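PDB 3CZP: Polyphosphate:AMP phosphotransferase from Pseudomonas aeruginosa PAO1, which uses inorganic polyphosphate as phosphate donor to convert AMP to ADP, and GMP to GDP less efficiently, with magnesium as cofactor. Local coordinates for residues P69-V74 / K100-I105; L85-Q90 / I354-Q359; W153-K158 / E187-F192. All coordinates share one frame; numbering follows the deposited sequence. Where two conformers were deposited one is given.

Contact 1: P69-V74 / K100-I105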
loop_
_atom_site.group_PDB
_atom_site.type_symbol
_atom_site.label_atom_id
_atom_site.label_comp_id
_atom_site.label_asym_id
_atom_site.label_seq_id
_atom_site.Cartn_x
_atom_site.Cartn_y
_atom_site.Cartn_z
ATOM N N PRO A 69 -18.117 -6.019 -12.160
ATOM C CA PRO A 69 -17.264 -4.946 -11.713
ATOM C C PRO A 69 -16.535 -5.222 -10.390
ATOM O O PRO A 69 -15.586 -4.509 -10.062
ATOM C CB PRO A 69 -18.249 -3.796 -11.522
ATOM C CG PRO A 69 -19.573 -4.452 -11.211
ATOM C CD PRO A 69 -19.556 -5.689 -12.043
ATOM N N ARG A 70 -17.023 -6.147 -9.564
ATOM C CA ARG A 70 -16.301 -6.490 -8.349
ATOM C C ARG A 70 -14.863 -6.946 -8.591
ATOM O O ARG A 70 -14.063 -6.935 -7.663
ATOM C CB ARG A 70 -17.023 -7.577 -7.537
ATOM C CG ARG A 70 -18.406 -7.154 -7.118
ATOM C CD ARG A 70 -19.183 -8.247 -6.448
ATOM N NE ARG A 70 -19.567 -9.298 -7.355
ATOM C CZ ARG A 70 -20.194 -10.418 -6.978
ATOM N NH1 ARG A 70 -20.540 -10.571 -5.730
ATOM N NH2 ARG A 70 -20.515 -11.367 -7.881
ATOM N N LEU A 71 -14.576 -7.396 -9.816
ATOM C CA LEU A 71 -13.261 -7.986 -10.201
ATOM C C LEU A 71 -12.410 -7.075 -11.145
ATOM O O LEU A 71 -11.408 -7.503 -11.734
ATOM C CB LEU A 71 -13.535 -9.344 -10.829
ATOM C CG LEU A 71 -14.082 -10.473 -9.907
ATOM C CD1 LEU A 71 -14.254 -11.822 -10.701
ATOM C CD2 LEU A 71 -13.113 -10.659 -8.708
ATOM N N ILE A 72 -12.840 -5.810 -11.292
ATOM C CA ILE A 72 -12.293 -4.832 -12.247
ATOM C C ILE A 72 -12.043 -3.519 -11.454
ATOM O O ILE A 72 -12.897 -3.098 -10.718
ATOM C CB ILE A 72 -13.247 -4.515 -13.451
ATOM C CG1 ILE A 72 -13.765 -5.763 -14.129
ATOM C CG2 ILE A 72 -12.555 -3.648 -14.460
ATOM C CD1 ILE A 72 -14.770 -5.612 -15.325
ATOM N N GLU A 73 -10.836 -2.959 -11.540
ATOM C CA GLU A 73 -10.547 -1.622 -11.021
ATOM C C GLU A 73 -10.381 -0.738 -12.230
ATOM O O GLU A 73 -9.733 -1.133 -13.176
ATOM C CB GLU A 73 -9.249 -1.581 -10.218
ATOM C CG GLU A 73 -9.107 -2.651 -9.121
ATOM C CD GLU A 73 -8.112 -3.758 -9.523
ATOM O OE1 GLU A 73 -6.896 -3.582 -9.174
ATOM O OE2 GLU A 73 -8.556 -4.756 -10.202
ATOM N N VAL A 74 -11.014 0.433 -12.196
ATOM C CA VAL A 74 -10.931 1.446 -13.250
ATOM C C VAL A 74 -10.250 2.684 -12.675
ATOM O O VAL A 74 -10.730 3.292 -11.686
ATOM C CB VAL A 74 -12.300 1.785 -13.835
ATOM C CG1 VAL A 74 -12.166 2.702 -14.983
ATOM C CG2 VAL A 74 -12.950 0.514 -14.305
ATOM N N LYS A 100 -2.541 -10.569 -9.951
ATOM C CA LYS A 100 -2.951 -11.754 -10.653
ATOM C C LYS A 100 -4.372 -12.125 -10.361
ATOM O O LYS A 100 -4.816 -12.060 -9.181
ATOM C CB LYS A 100 -2.017 -12.909 -10.272
ATOM C CG LYS A 100 -0.610 -12.686 -10.732
ATOM C CD LYS A 100 0.301 -13.801 -10.214
ATOM C CE LYS A 100 1.759 -13.539 -10.539
ATOM N NZ LYS A 100 2.588 -14.636 -10.000
ATOM N N GLY A 101 -5.109 -12.445 -11.423
ATOM C CA GLY A 101 -6.471 -12.852 -11.310
ATOM C C GLY A 101 -7.459 -11.698 -11.377
ATOM O O GLY A 101 -8.643 -11.949 -11.452
ATOM N N ARG A 102 -6.982 -10.463 -11.479
ATOM C CA ARG A 102 -7.858 -9.293 -11.615
ATOM C C ARG A 102 -7.557 -8.483 -12.851
ATOM O O ARG A 102 -6.555 -8.714 -13.527
ATOM C CB ARG A 102 -7.798 -8.506 -10.334
ATOM C CG ARG A 102 -8.557 -9.178 -9.245
ATOM C CD ARG A 102 -8.566 -8.354 -7.992
ATOM N NE ARG A 102 -9.208 -7.056 -8.245
ATOM C CZ ARG A 102 -10.435 -6.732 -7.866
ATOM N NH1 ARG A 102 -11.170 -7.562 -7.115
ATOM N NH2 ARG A 102 -10.922 -5.555 -8.210
ATOM N N THR A 103 -8.462 -7.540 -13.135
ATOM C CA THR A 103 -8.403 -6.661 -14.256
ATOM C C THR A 103 -8.365 -5.225 -13.741
ATOM O O THR A 103 -9.111 -4.826 -12.835
ATOM C CB THR A 103 -9.664 -6.791 -15.203
ATOM O OG1 THR A 103 -9.749 -8.115 -15.712
ATOM C CG2 THR A 103 -9.661 -5.740 -16.383
ATOM N N GLY A 104 -7.501 -4.466 -14.403
ATOM C CA GLY A 104 -7.366 -3.036 -14.186
ATOM C C GLY A 104 -7.564 -2.346 -15.512
ATOM O O GLY A 104 -7.000 -2.770 -16.526
ATOM N N ILE A 105 -8.366 -1.285 -15.516
ATOM C CA ILE A 105 -8.611 -0.516 -16.756
ATOM C C ILE A 105 -8.131 0.940 -16.519
ATOM O O ILE A 105 -8.561 1.597 -15.571
ATOM C CB ILE A 105 -10.109 -0.475 -17.143
ATOM C CG1 ILE A 105 -10.692 -1.901 -17.270
ATOM C CG2 ILE A 105 -10.296 0.457 -18.439
ATOM C CD1 ILE A 105 -12.156 -1.957 -17.703
HETATM O O HOH W 1 -11.479 -9.368 -13.645
HETATM O O HOH W 2 -12.882 -3.905 -8.017
#
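The guanidinium group of Arg102 lies with one face against the backbone of Leu71, whose C sits off-centre near the rim, while Glu73 and a water that also donates to Ile72 O take its edge. It lies at the start of a parallel strand pair, 72-76 beside 103-107, at the border of the 2-3-1-4-5 sheet of a P-loop kinase-type domain, the N-terminal one of two fused PPK2 domains. In one of the two conformers deposited for Glu73, Arg102 NE and NH2 donate to Glu73 OE2 in a salt bridge, at 3.1 and 3.2 Å, both from the same face of the carboxylate, whose plane stands 64° from that of the guanidinium. A bend at chi3 (61°) turns the arginine toward the turn that leads into the first strand, where Arg102 NH1 reaches a lone pair of Arg70 O at 3.0 Å. In that same conformer the glutamate bends at chi2, which swings its carboxylate over to the neighbouring strand; Pro98 and Pro99 pack on it.

The backbone follows parallel register, Ile72 beside Thr103 and Val74 beside Ile105. Glu73 is bonded to strand 103-107 through both its N and its O, N donating to Thr103 O at 2.9 Å and O accepting from Ile105 N at 2.7 Å. On the sheet face opposite Glu73, Ile72 CG2 meets Ile105 CD1 at 3.7 Å, and helices 15-39 and 56-66 pack on this apolar layer. Arg70 turns outward to a salt bridge with Asp364 of the second subunit, which places the edge of this sheet at the dimer interface. Where the pair opens, a water donates to Leu71 O and hydrogen-bonds Thr103 OG1, beside the bond from Thr103 N to Leu71 O at 3.3 Å.

Contact 2: L85-Q90 / I354-Q359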
loop_
_atom_site.group_PDB
_atom_site.type_symbol
_atom_site.label_atom_id
_atom_site.label_comp_id
_atom_site.label_asym_id
_atom_site.label_seq_id
_atom_site.Cartn_x
_atom_site.Cartn_y
_atom_site.Cartn_z
ATOM N N LEU A 85 3.379 12.883 -7.115
ATOM C CA LEU A 85 4.170 13.993 -7.638
ATOM C C LEU A 85 5.575 14.080 -7.054
ATOM O O LEU A 85 6.485 14.618 -7.703
ATOM C CB LEU A 85 3.500 15.345 -7.281
ATOM C CG LEU A 85 2.248 15.817 -8.005
ATOM C CD1 LEU A 85 1.688 17.113 -7.286
ATOM C CD2 LEU A 85 2.570 16.062 -9.424
ATOM N N GLU A 86 5.735 13.642 -5.808
ATOM C CA GLU A 86 7.062 13.619 -5.155
ATOM C C GLU A 86 7.902 12.344 -5.425
ATOM O O GLU A 86 8.975 12.149 -4.829
ATOM C CB GLU A 86 6.881 13.766 -3.644
ATOM C CG GLU A 86 6.326 15.125 -3.212
ATOM C CD GLU A 86 7.121 16.309 -3.764
ATOM O OE1 GLU A 86 8.358 16.163 -3.949
ATOM O OE2 GLU A 86 6.504 17.385 -4.027
ATOM N N ARG A 87 7.424 11.525 -6.337
ATOM C CA ARG A 87 8.115 10.317 -6.739
ATOM C C ARG A 87 8.275 10.266 -8.286
ATOM O O ARG A 87 7.592 10.984 -8.998
ATOM C CB ARG A 87 7.337 9.120 -6.213
ATOM C CG ARG A 87 7.504 8.932 -4.702
ATOM C CD ARG A 87 6.696 7.802 -4.158
ATOM N NE ARG A 87 6.903 7.608 -2.745
ATOM C CZ ARG A 87 6.399 8.367 -1.778
ATOM N NH1 ARG A 87 5.693 9.435 -2.055
ATOM N NH2 ARG A 87 6.717 8.100 -0.534
ATOM N N PRO A 88 9.163 9.397 -8.807
ATOM C CA PRO A 88 9.297 9.358 -10.260
ATOM C C PRO A 88 7.975 9.036 -10.965
ATOM O O PRO A 88 7.115 8.405 -10.350
ATOM C CB PRO A 88 10.336 8.287 -10.492
ATOM C CG PRO A 88 11.075 8.167 -9.131
ATOM C CD PRO A 88 10.092 8.467 -8.124
ATOM N N PRO A 89 7.748 9.640 -12.146
ATOM C CA PRO A 89 6.474 9.520 -12.852
ATOM C C PRO A 89 5.908 8.118 -12.985
ATOM O O PRO A 89 4.694 7.991 -13.014
ATOM C CB PRO A 89 6.761 10.099 -14.258
ATOM C CG PRO A 89 8.155 10.557 -14.255
ATOM C CD PRO A 89 8.610 10.631 -12.825
ATOM N N GLN A 90 6.763 7.122 -13.123
ATOM C CA GLN A 90 6.346 5.734 -13.310
ATOM C C GLN A 90 5.702 5.081 -12.033
ATOM O O GLN A 90 4.845 4.181 -12.140
ATOM C CB GLN A 90 7.558 4.889 -13.762
ATOM C CG GLN A 90 7.120 3.617 -14.547
ATOM C CD GLN A 90 8.253 2.881 -15.229
ATOM O OE1 GLN A 90 8.883 2.046 -14.604
ATOM N NE2 GLN A 90 8.459 3.124 -16.552
ATOM N N ILE A 354 10.396 3.166 -3.045
ATOM C CA ILE A 354 11.251 4.250 -3.561
ATOM C C ILE A 354 10.987 5.514 -2.793
ATOM O O ILE A 354 9.850 5.838 -2.524
ATOM C CB ILE A 354 11.010 4.438 -5.054
ATOM C CG1 ILE A 354 11.672 3.268 -5.814
ATOM C CG2 ILE A 354 11.409 5.835 -5.535
ATOM C CD1 ILE A 354 13.172 3.279 -5.758
ATOM N N PRO A 355 12.049 6.266 -2.443
ATOM C CA PRO A 355 11.812 7.455 -1.616
ATOM C C PRO A 355 11.147 8.633 -2.324
ATOM O O PRO A 355 11.345 8.851 -3.517
ATOM C CB PRO A 355 13.227 7.798 -1.096
ATOM C CG PRO A 355 14.144 7.246 -2.135
ATOM C CD PRO A 355 13.486 6.016 -2.666
ATOM N N ALA A 356 10.313 9.358 -1.599
ATOM C CA ALA A 356 9.908 10.685 -2.021
ATOM C C ALA A 356 11.127 11.640 -2.027
ATOM O O ALA A 356 12.166 11.353 -1.439
ATOM C CB ALA A 356 8.859 11.204 -1.118
ATOM N N ARG A 357 10.958 12.806 -2.613
ATOM C CA ARG A 357 11.993 13.827 -2.559
ATOM C C ARG A 357 12.391 14.126 -1.115
ATOM O O ARG A 357 11.560 14.197 -0.224
ATOM C CB ARG A 357 11.522 15.125 -3.193
ATOM C CG ARG A 357 11.430 15.044 -4.711
ATOM C CD ARG A 357 12.563 15.826 -5.345
ATOM N NE ARG A 357 12.451 15.770 -6.797
ATOM C CZ ARG A 357 12.129 16.785 -7.595
ATOM N NH1 ARG A 357 11.909 18.024 -7.113
ATOM N NH2 ARG A 357 12.056 16.546 -8.910
ATOM N N ARG A 358 13.689 14.334 -0.935
ATOM C CA ARG A 358 14.314 14.637 0.337
ATOM C C ARG A 358 14.453 13.438 1.248
ATOM O O ARG A 358 14.911 13.604 2.326
ATOM C CB ARG A 358 13.584 15.757 1.061
ATOM C CG ARG A 358 14.526 16.638 1.837
ATOM C CD ARG A 358 13.821 17.915 2.120
ATOM N NE ARG A 358 14.415 18.588 3.264
ATOM C CZ ARG A 358 13.718 19.070 4.290
ATOM N NH1 ARG A 358 12.379 18.954 4.320
ATOM N NH2 ARG A 358 14.357 19.679 5.285
ATOM N N GLN A 359 14.100 12.236 0.800
ATOM C CA GLN A 359 14.197 11.048 1.643
ATOM C C GLN A 359 15.414 10.217 1.230
ATOM O O GLN A 359 16.014 10.422 0.159
ATOM C CB GLN A 359 12.917 10.167 1.583
ATOM C CG GLN A 359 11.613 10.829 2.020
ATOM C CD GLN A 359 10.353 9.879 1.969
ATOM O OE1 GLN A 359 10.338 8.832 1.305
ATOM N NE2 GLN A 359 9.318 10.253 2.716
HETATM O O HOH W 3 11.313 10.682 -5.386
HETATM O O HOH W 4 7.356 4.539 -2.493
HETATM O O HOH W 5 9.173 6.214 0.531
#
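Neither loop is regular where Arg87 passes Ala356, their CA atoms 5.1 Å apart: Glu86 has just left helix 82-85, and residues 356 to 359 form a type II beta turn. Arg357 N donates to Glu86 O at 3.0 Å, the one backbone-to-backbone hydrogen bond between the segments, and Ala356 CA adds a CA-H...O contact to the same oxygen. Arg87 runs extended from CG to NE and then turns at chi4 (76°), which lays one face of its guanidinium over the Ala356 methyl; Arg87 NH1 is 3.7 Å from Ala356 CB. Its NE makes a weak bond to Ile354 O, while its NH1 donates to Glu83 O in its own helix and Trp91 offers a cation-pi contact. Inside the turn, Gln359 OE1 accepts from Ala356 N, which approaches from above the amide plane. Pro88 CD rests on Ile354 CG2 at 3.9 Å, with Tyr402 and Trp351 also packing on the proline. Waters bridge Glu86 O to Pro355 O, and Arg87 NE to Ile354 O. The seam between the two PPK2 domains here is thus joined mainly through main-chain carbonyls and ordered water, with a small apolar patch and no direct salt bridge between the loops.

Contact 3: W153-K158 / E187-F192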
loop_
_atom_site.group_PDB
_atom_site.type_symbol
_atom_site.label_atom_id
_atom_site.label_comp_id
_atom_site.label_asym_id
_atom_site.label_seq_id
_atom_site.Cartn_x
_atom_site.Cartn_y
_atom_site.Cartn_z
ATOM N N TRP A 153 -7.489 1.989 -28.984
ATOM C CA TRP A 153 -7.592 3.332 -29.495
ATOM C C TRP A 153 -8.948 3.523 -30.177
ATOM O O TRP A 153 -9.202 2.990 -31.246
ATOM C CB TRP A 153 -6.449 3.602 -30.494
ATOM C CG TRP A 153 -6.530 4.977 -31.162
ATOM C CD1 TRP A 153 -7.378 5.354 -32.132
ATOM C CD2 TRP A 153 -5.719 6.107 -30.879
ATOM N NE1 TRP A 153 -7.187 6.675 -32.457
ATOM C CE2 TRP A 153 -6.154 7.151 -31.703
ATOM C CE3 TRP A 153 -4.671 6.348 -29.993
ATOM C CZ2 TRP A 153 -5.539 8.382 -31.714
ATOM C CZ3 TRP A 153 -4.081 7.601 -29.995
ATOM C CH2 TRP A 153 -4.507 8.580 -30.835
ATOM N N PHE A 154 -9.805 4.293 -29.525
ATOM C CA PHE A 154 -11.119 4.658 -30.000
ATOM C C PHE A 154 -10.999 5.821 -30.976
ATOM O O PHE A 154 -10.493 6.904 -30.605
ATOM C CB PHE A 154 -12.005 5.056 -28.811
ATOM C CG PHE A 154 -12.363 3.890 -27.923
ATOM C CD1 PHE A 154 -13.599 3.265 -28.029
ATOM C CD2 PHE A 154 -11.427 3.349 -27.042
ATOM C CE1 PHE A 154 -13.896 2.150 -27.264
ATOM C CE2 PHE A 154 -11.754 2.248 -26.232
ATOM C CZ PHE A 154 -12.965 1.661 -26.348
ATOM N N HIS A 155 -11.424 5.599 -32.218
ATOM C CA HIS A 155 -11.167 6.544 -33.279
ATOM C C HIS A 155 -12.415 7.234 -33.823
ATOM O O HIS A 155 -13.454 6.612 -33.965
ATOM C CB HIS A 155 -10.517 5.840 -34.462
ATOM C CG HIS A 155 -9.910 6.791 -35.426
ATOM N ND1 HIS A 155 -8.954 7.712 -35.053
ATOM C CD2 HIS A 155 -10.153 7.008 -36.739
ATOM C CE1 HIS A 155 -8.608 8.427 -36.106
ATOM N NE2 HIS A 155 -9.330 8.025 -37.138
ATOM N N LEU A 156 -12.248 8.505 -34.216
ATOM C CA LEU A 156 -13.162 9.165 -35.124
ATOM C C LEU A 156 -12.314 9.891 -36.121
ATOM O O LEU A 156 -11.200 10.304 -35.821
ATOM C CB LEU A 156 -14.074 10.168 -34.406
ATOM C CG LEU A 156 -15.094 9.727 -33.342
ATOM C CD1 LEU A 156 -15.675 10.982 -32.635
ATOM C CD2 LEU A 156 -16.180 8.826 -33.945
ATOM N N SER A 157 -12.837 10.036 -37.326
ATOM C CA SER A 157 -12.215 10.898 -38.313
ATOM C C SER A 157 -12.554 12.333 -37.990
ATOM O O SER A 157 -13.436 12.645 -37.196
ATOM C CB SER A 157 -12.620 10.539 -39.752
ATOM O OG SER A 157 -13.976 10.825 -39.964
ATOM N N LYS A 158 -11.822 13.211 -38.649
ATOM C CA LYS A 158 -11.995 14.633 -38.442
ATOM C C LYS A 158 -13.441 15.036 -38.670
ATOM O O LYS A 158 -14.019 15.723 -37.837
ATOM C CB LYS A 158 -11.063 15.390 -39.365
ATOM C CG LYS A 158 -10.888 16.843 -39.014
ATOM C CD LYS A 158 -9.773 17.390 -39.827
ATOM C CE LYS A 158 -9.521 18.891 -39.570
ATOM N NZ LYS A 158 -8.768 19.177 -38.319
ATOM N N GLU A 187 -6.556 22.138 -35.412
ATOM C CA GLU A 187 -5.151 21.782 -35.173
ATOM C C GLU A 187 -4.983 20.713 -34.089
ATOM O O GLU A 187 -4.119 19.841 -34.225
ATOM C CB GLU A 187 -4.309 23.041 -34.834
ATOM C CG GLU A 187 -5.010 24.048 -33.876
ATOM C CD GLU A 187 -4.054 25.001 -33.160
ATOM O OE1 GLU A 187 -3.745 24.738 -31.974
ATOM O OE2 GLU A 187 -3.634 26.018 -33.772
ATOM N N VAL A 188 -5.802 20.769 -33.030
ATOM C CA VAL A 188 -5.730 19.779 -31.947
ATOM C C VAL A 188 -5.852 18.386 -32.557
ATOM O O VAL A 188 -4.888 17.638 -32.495
ATOM C CB VAL A 188 -6.780 20.020 -30.827
ATOM C CG1 VAL A 188 -6.847 18.862 -29.875
ATOM C CG2 VAL A 188 -6.452 21.310 -30.063
ATOM N N TYR A 189 -6.979 18.073 -33.202
ATOM C CA TYR A 189 -7.165 16.739 -33.856
ATOM C C TYR A 189 -5.975 16.340 -34.788
ATOM O O TYR A 189 -5.381 15.257 -34.696
ATOM C CB TYR A 189 -8.503 16.722 -34.648
ATOM C CG TYR A 189 -8.771 15.386 -35.312
ATOM C CD1 TYR A 189 -9.473 14.394 -34.655
ATOM C CD2 TYR A 189 -8.263 15.089 -36.566
ATOM C CE1 TYR A 189 -9.679 13.121 -35.247
ATOM C CE2 TYR A 189 -8.473 13.849 -37.156
ATOM C CZ TYR A 189 -9.185 12.874 -36.487
ATOM O OH TYR A 189 -9.371 11.649 -37.064
ATOM N N ASP A 190 -5.626 17.247 -35.695
ATOM C CA ASP A 190 -4.580 16.961 -36.663
ATOM C C ASP A 190 -3.277 16.568 -35.969
ATOM O O ASP A 190 -2.605 15.637 -36.404
ATOM C CB ASP A 190 -4.357 18.163 -37.588
ATOM C CG ASP A 190 -5.546 18.415 -38.518
ATOM O OD1 ASP A 190 -6.551 17.664 -38.476
ATOM O OD2 ASP A 190 -5.491 19.405 -39.266
ATOM N N ARG A 191 -2.920 17.250 -34.900
ATOM C CA ARG A 191 -1.653 16.946 -34.240
ATOM C C ARG A 191 -1.736 15.725 -33.393
ATOM O O ARG A 191 -0.800 14.939 -33.362
ATOM C CB ARG A 191 -1.131 18.136 -33.416
ATOM C CG ARG A 191 -0.889 19.340 -34.287
ATOM C CD ARG A 191 -0.413 20.526 -33.476
ATOM N NE ARG A 191 0.856 20.188 -32.838
ATOM C CZ ARG A 191 1.307 20.700 -31.701
ATOM N NH1 ARG A 191 2.501 20.314 -31.213
ATOM N NH2 ARG A 191 0.553 21.589 -31.051
ATOM N N PHE A 192 -2.869 15.550 -32.713
ATOM C CA PHE A 192 -3.104 14.380 -31.919
ATOM C C PHE A 192 -2.966 13.078 -32.732
ATOM O O PHE A 192 -2.357 12.079 -32.256
ATOM C CB PHE A 192 -4.499 14.437 -31.341
ATOM C CG PHE A 192 -4.691 13.533 -30.179
ATOM C CD1 PHE A 192 -4.242 13.916 -28.927
ATOM C CD2 PHE A 192 -5.296 12.272 -30.345
ATOM C CE1 PHE A 192 -4.422 13.086 -27.850
ATOM C CE2 PHE A 192 -5.484 11.442 -29.287
ATOM C CZ PHE A 192 -5.056 11.841 -28.018
HETATM O O HOH W 6 -7.384 10.135 -38.701
#
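Tyr189 and Phe192 of helix 186-203 meet Leu156 and Trp153 at the C-terminal end of strand 148-155 and the loop beyond it, part of the beta-alpha-beta crossover linking strand 148-155 to its parallel neighbour 210-214 in the N-terminal alpha/beta PPK2 domain. Tyr189, with CG anti to the backbone N (chi1 -179°), is directed at the loop; its OH donates to a lone pair of Leu156 O at 2.6 Å, that oxygen lying at the ring edge. Lys158 passes obliquely over one face of the ring, CA off-centre toward the rim and Lys158 CB 3.7 Å from Tyr189 CE2. Phe192 and Trp153 slide past one another in opposite directions, ring planes 34° apart and Trp153 CH2 3.4 Å from Phe192 CE2; Phe4 stacks on Trp153, and Trp183 meets Phe192 edge-to-face. His155 crosses Tyr189 at about a right angle. Glu8 accepts from its NE2, and a weak bond from Trp153 NE1 reaches ND1, which together limit how the imidazole can turn. A water donating to Tyr189 OH lies at the histidine edge. Lys158 bends at chi4 (78°) to reach Asp190. Lys158 NZ, also hydrogen-bonded to Ser186 OG, makes a salt bridge to Asp190 OD1, met from above the carboxylate plane at 2.7 Å.

Overall arrangement
Contacts 1 and 3 both reach one five-stranded parallel sheet of the N-terminal PPK2 domain, which seems to be catalytically inactive and might be responsible for dimerization. Contact 1 joins its edge strand to the next, whereas contact 3 packs a helix against the end of another strand; their centres are about 29 Å apart, nearest atoms about 8 Å. Contact 2 instead ties this domain to the C-terminal PPK2 domain, about 26 Å from contact 1 and about 34 Å from contact 3 between centres. None of the three touches another. Contact 1 alone reaches the second subunit, where the Arg70 side chain also lies about 3 Å from a malonate ion, probably from the crystallisation liquor.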